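Local structure of inactive glucansucrase (Lactobacillus reuteri, 5JBD) at residues D50-Y55 against N783-A788; Q193-N198 against R217-T222; S210-N215 against E760-T765. The protein is an inactive glucansucrase of glycosyl hydrolase family 70, a family built around a TIM-type barrel. All blocks are in the same frame, centred on the assembly; numbering follows the deposited sequence.

Contact 1. Residues D50-Y55 against N783-A788; sequences DGYLSY and NQIYFA
Tyr52 lies opposite Ile785 and Ser54 opposite Phe787, with CA atoms 9.0 and 8.2 Å apart, spacings too wide for strand pairing and set by side chains. The arrangement is a loop packed on the edge strand, 784-791, of a six-stranded antiparallel sheet. Backbone hydrogen bonds of the loop go elsewhere, Leu53 to Val855 and Gly51 to Leu865, while the strand pairs with 758-767 through Gln784 and Tyr786. Ile785 and Phe787, two apart, point their CB atoms at the loop. The CD1 methyl of Ile785 sits over one face of the Tyr52 ring in a CH-pi contact, 3.9 Å from the centroid and 24° off the normal, nearest to CE1 and CZ. Ile785 gets there extended, with CD1 anti to CA about the CB-CG1 bond (chi2 -173°). Tyr52 OH donates to the backbone O of Asn208, and its ring meets Tyr864 edge-to-face, so polar and aromatic partners beyond this pair also fix the ring. Phe787 is the centre of an inverse gamma turn and enters the loop edge-on: Tyr52 CB lies 3.8 Å from its CE1, near the ring plane, and Ser54 CB approaches CE2 obliquely at 3.7 Å. Between them, the carbonyl O of Leu53 rests at the ring edge, 3.5 Å from Phe787 CZ.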
loop_
_atom_site.group_PDB
_atom_site.type_symbol
_atom_site.label_atom_id
_atom_site.label_comp_id
_atom_site.label_asym_id
_atom_site.label_seq_id
_atom_site.Cartn_x
_atom_site.Cartn_y
_atom_site.Cartn_z
ATOM N N ASP A 50 12.786 23.666 14.544
ATOM C CA ASP A 50 12.907 24.847 13.684
ATOM C C ASP A 50 12.626 26.186 14.403
ATOM O O ASP A 50 11.961 27.064 13.860
ATOM C CB ASP A 50 11.983 24.684 12.465
ATOM C CG ASP A 50 12.262 23.413 11.686
ATOM O OD1 ASP A 50 13.376 23.289 11.139
ATOM O OD2 ASP A 50 11.384 22.528 11.631
ATOM N N GLY A 51 13.130 26.323 15.631
ATOM C CA GLY A 51 12.942 27.541 16.457
ATOM C C GLY A 51 11.759 27.503 17.423
ATOM O O GLY A 51 11.750 28.225 18.427
ATOM N N TYR A 52 10.759 26.670 17.131
ATOM C CA TYR A 52 9.534 26.602 17.933
ATOM C C TYR A 52 9.727 25.643 19.100
ATOM O O TYR A 52 10.579 24.759 19.042
ATOM C CB TYR A 52 8.337 26.192 17.038
ATOM C CG TYR A 52 8.141 27.197 15.928
ATOM C CD1 TYR A 52 7.465 28.398 16.169
ATOM C CD2 TYR A 52 8.717 27.002 14.671
ATOM C CE1 TYR A 52 7.333 29.355 15.182
ATOM C CE2 TYR A 52 8.587 27.955 13.671
ATOM C CZ TYR A 52 7.891 29.129 13.930
ATOM O OH TYR A 52 7.761 30.077 12.950
ATOM N N LEU A 53 8.921 25.822 20.142
ATOM C CA LEU A 53 8.971 24.975 21.341
ATOM C C LEU A 53 7.776 24.025 21.403
ATOM O O LEU A 53 6.671 24.398 21.013
ATOM C CB LEU A 53 8.973 25.839 22.604
ATOM C CG LEU A 53 10.160 26.782 22.859
ATOM C CD1 LEU A 53 10.144 27.219 24.315
ATOM C CD2 LEU A 53 11.528 26.247 22.460
ATOM N N SER A 54 8.009 22.819 21.926
ATOM C CA SER A 54 6.966 21.840 22.190
ATOM C C SER A 54 6.774 21.656 23.690
ATOM O O SER A 54 7.752 21.497 24.414
ATOM C CB SER A 54 7.342 20.495 21.559
ATOM O OG SER A 54 6.440 19.485 21.969
ATOM N N TYR A 55 5.527 21.609 24.160
ATOM C CA TYR A 55 5.253 21.377 25.583
ATOM C C TYR A 55 5.818 20.066 26.124
ATOM O O TYR A 55 6.126 19.985 27.295
ATOM C CB TYR A 55 3.758 21.463 25.909
ATOM C CG TYR A 55 3.240 22.875 25.911
ATOM C CD1 TYR A 55 3.584 23.764 26.939
ATOM C CD2 TYR A 55 2.408 23.335 24.883
ATOM C CE1 TYR A 55 3.122 25.070 26.940
ATOM C CE2 TYR A 55 1.935 24.640 24.881
ATOM C CZ TYR A 55 2.293 25.498 25.904
ATOM O OH TYR A 55 1.844 26.787 25.892
ATOM N N ASN A 783 -4.046 26.482 9.196
ATOM C CA ASN A 783 -2.849 27.319 9.317
ATOM C C ASN A 783 -2.221 27.249 10.717
ATOM O O ASN A 783 -1.832 28.273 11.288
ATOM C CB ASN A 783 -3.171 28.775 8.912
ATOM C CG ASN A 783 -3.736 28.877 7.498
ATOM O OD1 ASN A 783 -4.896 29.265 7.301
ATOM N ND2 ASN A 783 -2.930 28.517 6.516
ATOM N N GLN A 784 -2.142 26.033 11.260
ATOM C CA GLN A 784 -1.590 25.787 12.590
ATOM C C GLN A 784 -0.236 25.131 12.473
ATOM O O GLN A 784 -0.063 24.200 11.684
ATOM C CB GLN A 784 -2.496 24.856 13.401
ATOM C CG GLN A 784 -3.848 25.431 13.783
ATOM C CD GLN A 784 -3.747 26.716 14.570
ATOM O OE1 GLN A 784 -3.013 26.806 15.553
ATOM N NE2 GLN A 784 -4.493 27.727 14.139
ATOM N N ILE A 785 0.715 25.585 13.283
ATOM C CA ILE A 785 2.022 24.942 13.337
ATOM C C ILE A 785 1.885 23.594 14.052
ATOM O O ILE A 785 1.335 23.523 15.145
ATOM C CB ILE A 785 3.097 25.863 13.970
ATOM C CG1 ILE A 785 3.283 27.091 13.066
ATOM C CG2 ILE A 785 4.403 25.095 14.142
ATOM C CD1 ILE A 785 4.395 28.033 13.429
ATOM N N TYR A 786 2.434 22.556 13.421
ATOM C CA TYR A 786 2.292 21.157 13.816
ATOM C C TYR A 786 3.655 20.493 13.647
ATOM O O TYR A 786 4.340 20.723 12.637
ATOM C CB TYR A 786 1.272 20.511 12.854
ATOM C CG TYR A 786 0.893 19.044 13.065
ATOM C CD1 TYR A 786 0.271 18.615 14.237
ATOM C CD2 TYR A 786 1.092 18.092 12.051
ATOM C CE1 TYR A 786 -0.109 17.281 14.408
ATOM C CE2 TYR A 786 0.711 16.755 12.211
ATOM C CZ TYR A 786 0.105 16.348 13.383
ATOM O OH TYR A 786 -0.271 15.023 13.560
ATOM N N PHE A 787 4.057 19.678 14.621
ATOM C CA PHE A 787 5.395 19.085 14.619
ATOM C C PHE A 787 5.403 17.681 14.009
ATOM O O PHE A 787 5.717 16.688 14.665
ATOM C CB PHE A 787 5.983 19.090 16.038
ATOM C CG PHE A 787 6.090 20.461 16.659
ATOM C CD1 PHE A 787 6.642 21.533 15.953
ATOM C CD2 PHE A 787 5.689 20.675 17.969
ATOM C CE1 PHE A 787 6.758 22.790 16.534
ATOM C CE2 PHE A 787 5.814 21.926 18.561
ATOM C CZ PHE A 787 6.349 22.986 17.840
ATOM N N ALA A 788 5.078 17.614 12.720
ATOM C CA ALA A 788 4.970 16.337 12.013
ATOM C C ALA A 788 6.332 15.718 11.853
ATOM O O ALA A 788 7.330 16.437 11.696
ATOM C CB ALA A 788 4.342 16.543 10.639
#

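Contact 2. Residues Q193-N198 against R217-T222; sequences QVIFVN and RLMNRT
The Arg217 guanidinium lies with one face against the carbonyl O of Phe196 without bonding to it: that O is 3.4 Å from Arg217 NE, but at a poor angle for a hydrogen bond. The contact lays the loop 217-222 against strand 193-197, an inner strand of a six-stranded antiparallel sheet, flanked by 758-767 and 841-845. The side chain of Arg217 runs extended from CG to NE, toward the strand and roughly at right angles to its run. Closest of all is its CD, 3.3 Å from Phe196 O. A guanidinium face also meets Phe196 CB, which stands 3.5 Å above the plane toward the rim, while NH2 lies near the plane of the Phe196 ring, at its edge. NE and NH2 bond to other parts of the fold: NE to Gln841 O, NH2 to both Ala212 O and Ala838 O. Several acceptors thus fix the rotation of the group, and the carbonyls would be expected to stabilise its positive charge. Farther along, Met219 turns at its last torsion (chi3 72°), bringing both SD and CE to 4.1 Å from Ile195 CG2. Its side chain is about 7 Å from the bound calcium ion and touches Glu237, a ligand of that metal; the backbone N of Asn220 bonds to Glu237 OE1. At the exposed end, Asn198 OD1 accepts from Ser214 N and, weakly, from a water that in turn accepts from Arg217 NH1 at 3.1 Å, in the guanidinium plane.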
loop_
_atom_site.group_PDB
_atom_site.type_symbol
_atom_site.label_atom_id
_atom_site.label_comp_id
_atom_site.label_asym_id
_atom_site.label_seq_id
_atom_site.Cartn_x
_atom_site.Cartn_y
_atom_site.Cartn_z
ATOM N N GLN A 193 -6.513 13.421 7.639
ATOM C CA GLN A 193 -5.408 14.054 6.931
ATOM C C GLN A 193 -5.232 15.491 7.335
ATOM O O GLN A 193 -6.168 16.185 7.732
ATOM C CB GLN A 193 -5.641 14.075 5.415
ATOM C CG GLN A 193 -5.978 12.754 4.752
ATOM C CD GLN A 193 -4.804 11.810 4.635
ATOM O OE1 GLN A 193 -3.635 12.204 4.748
ATOM N NE2 GLN A 193 -5.109 10.541 4.387
ATOM N N VAL A 194 -4.004 15.938 7.136
ATOM C CA VAL A 194 -3.643 17.313 7.218
ATOM C C VAL A 194 -2.814 17.638 5.962
ATOM O O VAL A 194 -2.010 16.820 5.520
ATOM C CB VAL A 194 -2.911 17.464 8.582
ATOM C CG1 VAL A 194 -1.460 17.860 8.445
ATOM C CG2 VAL A 194 -3.743 18.272 9.574
ATOM N N ILE A 195 -3.013 18.811 5.378
ATOM C CA ILE A 195 -2.138 19.286 4.279
ATOM C C ILE A 195 -1.073 20.245 4.803
ATOM O O ILE A 195 -1.297 20.933 5.794
ATOM C CB ILE A 195 -2.904 19.984 3.132
ATOM C CG1 ILE A 195 -3.711 21.200 3.621
ATOM C CG2 ILE A 195 -3.816 18.981 2.424
ATOM C CD1 ILE A 195 -4.366 21.996 2.496
ATOM N N PHE A 196 0.067 20.295 4.119
ATOM C CA PHE A 196 1.119 21.279 4.401
ATOM C C PHE A 196 0.917 22.486 3.489
ATOM O O PHE A 196 0.841 22.336 2.251
ATOM C CB PHE A 196 2.511 20.690 4.147
ATOM C CG PHE A 196 2.822 19.447 4.941
ATOM C CD1 PHE A 196 2.208 19.172 6.158
ATOM C CD2 PHE A 196 3.762 18.549 4.464
ATOM C CE1 PHE A 196 2.524 18.037 6.871
ATOM C CE2 PHE A 196 4.088 17.405 5.181
ATOM C CZ PHE A 196 3.463 17.147 6.384
ATOM N N VAL A 197 0.820 23.671 4.098
ATOM C CA VAL A 197 0.566 24.919 3.360
ATOM C C VAL A 197 1.694 25.909 3.565
ATOM O O VAL A 197 2.473 25.789 4.524
ATOM C CB VAL A 197 -0.781 25.590 3.732
ATOM C CG1 VAL A 197 -1.950 24.616 3.546
ATOM C CG2 VAL A 197 -0.768 26.196 5.134
ATOM N N ASN A 198 1.766 26.878 2.661
ATOM C CA ASN A 198 2.791 27.915 2.707
ATOM C C ASN A 198 2.546 28.884 3.858
ATOM O O ASN A 198 1.406 29.198 4.195
ATOM C CB ASN A 198 2.876 28.689 1.380
ATOM C CG ASN A 198 3.475 27.866 0.251
ATOM O OD1 ASN A 198 3.955 26.750 0.455
ATOM N ND2 ASN A 198 3.438 28.415 -0.958
ATOM N N ARG A 217 2.863 21.380 -5.057
ATOM C CA ARG A 217 1.746 20.772 -4.346
ATOM C C ARG A 217 0.445 20.805 -5.176
ATOM O O ARG A 217 -0.628 21.130 -4.653
ATOM C CB ARG A 217 1.547 21.410 -2.946
ATOM C CG ARG A 217 2.716 21.186 -1.975
ATOM C CD ARG A 217 2.358 21.496 -0.514
ATOM N NE ARG A 217 3.472 21.206 0.399
ATOM C CZ ARG A 217 4.208 22.103 1.090
ATOM N NH1 ARG A 217 3.963 23.415 1.050
ATOM N NH2 ARG A 217 5.204 21.669 1.858
ATOM N N LEU A 218 0.546 20.491 -6.466
ATOM C CA LEU A 218 -0.651 20.379 -7.309
ATOM C C LEU A 218 -1.298 19.071 -6.901
ATOM O O LEU A 218 -0.747 18.006 -7.157
ATOM C CB LEU A 218 -0.304 20.376 -8.794
ATOM C CG LEU A 218 0.449 21.605 -9.316
ATOM C CD1 LEU A 218 0.598 21.549 -10.830
ATOM C CD2 LEU A 218 -0.201 22.921 -8.899
ATOM N N MET A 219 -2.409 19.151 -6.178
ATOM C CA MET A 219 -3.053 17.949 -5.635
ATOM C C MET A 219 -4.197 17.486 -6.543
ATOM O O MET A 219 -4.813 18.280 -7.221
ATOM C CB MET A 219 -3.580 18.203 -4.229
ATOM C CG MET A 219 -2.461 18.483 -3.235
ATOM S SD MET A 219 -3.067 18.608 -1.561
ATOM C CE MET A 219 -3.491 16.941 -1.150
ATOM N N ASN A 220 -4.428 16.185 -6.547
ATOM C CA ASN A 220 -5.542 15.560 -7.254
ATOM C C ASN A 220 -5.397 15.654 -8.777
ATOM O O ASN A 220 -6.389 15.571 -9.495
ATOM C CB ASN A 220 -6.902 16.139 -6.793
ATOM C CG ASN A 220 -7.038 16.190 -5.282
ATOM O OD1 ASN A 220 -7.055 15.166 -4.599
ATOM N ND2 ASN A 220 -7.124 17.393 -4.749
ATOM N N ARG A 221 -4.161 15.751 -9.276
ATOM C CA ARG A 221 -3.895 15.716 -10.714
ATOM C C ARG A 221 -3.764 14.262 -11.133
ATOM O O ARG A 221 -2.770 13.846 -11.746
ATOM C CB ARG A 221 -2.655 16.533 -11.079
ATOM C CG ARG A 221 -2.742 18.018 -10.731
ATOM C CD ARG A 221 -3.947 18.699 -11.371
ATOM N NE ARG A 221 -3.804 20.152 -11.330
ATOM C CZ ARG A 221 -3.241 20.917 -12.276
ATOM N NH1 ARG A 221 -2.756 20.416 -13.420
ATOM N NH2 ARG A 221 -3.166 22.228 -12.074
ATOM N N THR A 222 -4.832 13.526 -10.835
ATOM C CA THR A 222 -4.879 12.075 -10.827
ATOM C C THR A 222 -5.727 11.600 -11.992
ATOM O O THR A 222 -6.757 12.207 -12.296
ATOM C CB THR A 222 -5.524 11.584 -9.534
ATOM O OG1 THR A 222 -6.728 12.337 -9.266
ATOM C CG2 THR A 222 -4.535 11.775 -8.356
HETATM O O HOH W 1 2.171 24.949 -0.914
#

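Contact 3. Residues S210-N215 against E760-T765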
loop_
_atom_site.group_PDB
_atom_site.type_symbol
_atom_site.label_atom_id
_atom_site.label_comp_id
_atom_site.label_asym_id
_atom_site.label_seq_id
_atom_site.Cartn_x
_atom_site.Cartn_y
_atom_site.Cartn_z
ATOM N N SER A 210 8.745 28.942 6.349
ATOM C CA SER A 210 8.979 29.222 4.928
ATOM C C SER A 210 9.937 28.242 4.245
ATOM O O SER A 210 9.847 28.044 3.036
ATOM C CB SER A 210 9.446 30.666 4.701
ATOM O OG SER A 210 10.671 30.930 5.355
ATOM N N TYR A 211 10.826 27.628 5.021
ATOM C CA TYR A 211 11.666 26.502 4.556
ATOM C C TYR A 211 10.821 25.325 3.991
ATOM O O TYR A 211 11.312 24.548 3.179
ATOM C CB TYR A 211 12.611 26.005 5.684
ATOM C CG TYR A 211 11.857 25.770 6.977
ATOM C CD1 TYR A 211 11.133 24.601 7.175
ATOM C CD2 TYR A 211 11.800 26.758 7.968
ATOM C CE1 TYR A 211 10.389 24.403 8.319
ATOM C CE2 TYR A 211 11.042 26.569 9.118
ATOM C CZ TYR A 211 10.338 25.386 9.282
ATOM O OH TYR A 211 9.589 25.150 10.407
ATOM N N ALA A 212 9.572 25.184 4.440
ATOM C CA ALA A 212 8.650 24.127 3.935
ATOM C C ALA A 212 7.668 24.599 2.846
ATOM O O ALA A 212 6.783 23.832 2.435
ATOM C CB ALA A 212 7.882 23.506 5.099
ATOM N N ASP A 213 7.818 25.845 2.385
ATOM C CA ASP A 213 6.981 26.379 1.322
ATOM C C ASP A 213 7.259 25.694 -0.016
ATOM O O ASP A 213 8.357 25.165 -0.248
ATOM C CB ASP A 213 7.179 27.888 1.141
ATOM C CG ASP A 213 6.603 28.713 2.284
ATOM O OD1 ASP A 213 5.989 28.146 3.210
ATOM O OD2 ASP A 213 6.781 29.953 2.252
ATOM N N SER A 214 6.239 25.684 -0.877
ATOM C CA SER A 214 6.353 25.116 -2.208
ATOM C C SER A 214 5.497 25.906 -3.204
ATOM O O SER A 214 4.414 26.389 -2.870
ATOM C CB SER A 214 5.951 23.638 -2.189
ATOM O OG SER A 214 5.876 23.077 -3.497
ATOM N N ASN A 215 6.019 26.032 -4.420
ATOM C CA ASN A 215 5.276 26.569 -5.563
ATOM C C ASN A 215 4.476 25.468 -6.284
ATOM O O ASN A 215 3.820 25.765 -7.262
ATOM C CB ASN A 215 6.238 27.219 -6.558
ATOM C CG ASN A 215 6.886 28.476 -6.012
ATOM O OD1 ASN A 215 8.089 28.662 -6.158
ATOM N ND2 ASN A 215 6.102 29.335 -5.359
ATOM N N GLU A 760 9.603 18.258 12.088
ATOM C CA GLU A 760 9.720 19.538 11.421
ATOM C C GLU A 760 8.490 20.370 11.763
ATOM O O GLU A 760 7.385 19.836 11.833
ATOM C CB GLU A 760 9.821 19.317 9.909
ATOM C CG GLU A 760 10.206 20.550 9.095
ATOM C CD GLU A 760 10.286 20.293 7.597
ATOM O OE1 GLU A 760 10.053 19.143 7.136
ATOM O OE2 GLU A 760 10.574 21.267 6.868
ATOM N N ALA A 761 8.677 21.669 11.989
ATOM C CA ALA A 761 7.542 22.566 12.172
ATOM C C ALA A 761 6.960 22.861 10.796
ATOM O O ALA A 761 7.621 23.465 9.945
ATOM C CB ALA A 761 7.939 23.851 12.886
ATOM N N VAL A 762 5.736 22.408 10.582
ATOM C CA VAL A 762 4.999 22.683 9.338
ATOM C C VAL A 762 3.706 23.408 9.679
ATOM O O VAL A 762 3.188 23.248 10.782
ATOM C CB VAL A 762 4.681 21.389 8.555
ATOM C CG1 VAL A 762 5.937 20.861 7.891
ATOM C CG2 VAL A 762 4.067 20.314 9.443
ATOM N N THR A 763 3.203 24.211 8.748
ATOM C CA THR A 763 1.922 24.868 8.913
ATOM C C THR A 763 0.864 24.009 8.211
ATOM O O THR A 763 1.016 23.683 7.019
ATOM C CB THR A 763 1.963 26.291 8.359
ATOM O OG1 THR A 763 3.014 27.021 9.013
ATOM C CG2 THR A 763 0.640 27.002 8.603
ATOM N N VAL A 764 -0.192 23.634 8.944
ATOM C CA VAL A 764 -1.176 22.656 8.443
ATOM C C VAL A 764 -2.649 23.035 8.586
ATOM O O VAL A 764 -3.018 23.910 9.365
ATOM C CB VAL A 764 -0.989 21.270 9.102
ATOM C CG1 VAL A 764 0.471 20.828 9.034
ATOM C CG2 VAL A 764 -1.501 21.241 10.540
ATOM N N THR A 765 -3.485 22.332 7.816
ATOM C CA THR A 765 -4.939 22.510 7.831
ATOM C C THR A 765 -5.583 21.128 7.765
ATOM O O THR A 765 -5.121 20.248 7.024
ATOM C CB THR A 765 -5.399 23.377 6.643
ATOM O OG1 THR A 765 -4.879 24.698 6.804
ATOM C CG2 THR A 765 -6.920 23.448 6.539
#
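Tyr211 OH donates to the carbonyl O of Ala761 in a short bond of 2.6 Å. The C=O...O angle is 126° and the donor is tilted 20° from the carbonyl plane, so the hydroxyl comes in at a bend and only modestly off the plane. This ties a 3-10 turn, 210-212, closed by Asp213 N to Ser210 O, to strand 758-767 of the antiparallel sheet. Thr763 and Thr765 of this strand pair with strand 193-197 through Val197 and Ile195; farther back, at Ala761, side chains take over that role, Tyr211 OH at the carbonyl and Asp50 OD2 at the N-H. The fit is tight, with Ala761 CB also 3.2 Å from the hydroxyl O. Tyr211 reaches the strand with CG between its backbone N and carbonyl carbon, and its ring then slides past Glu760 in the opposite direction. Glu760 OE2 lies at the ring edge, near its plane, 3.4 Å from CD1, and the carboxylate is turned 26° from the ring. The other oxygen, OE1, is held by Thr790 OG1 and the backbone N of Ala838, which fix the rotation of the carboxylate. Beside the tyrosine, Ala212 points its methyl at the strand, where it packs against Glu760 and Val762: its CB lies 3.9 Å from Glu760 OE2 and 4.3 Å from Val762 CG1.

How the contacts relate
From the N terminus the chain passes 50-55, then strand 193-197, the 3-10 turn at 210-212 and the loop 217-222, before returning much later through strands 758-767 and 784-791. Contact 1 closes the longest loop, 727 intervening residues, and both others nest inside it. Contact 2 closes a short one of 18 residues; contact 3 spans 544 and crosses it, since 210-215 lies between the segments of contact 2. All three reach the same antiparallel sheet, through three strands that are successive neighbours: 193-197, 758-767 and 784-791. Contacts 1 and 3 meet where the last two pair, contacts 2 and 3 where Asn198 and Arg217 bond to backbone of 210-215; contacts 1 and 2 touch by packing.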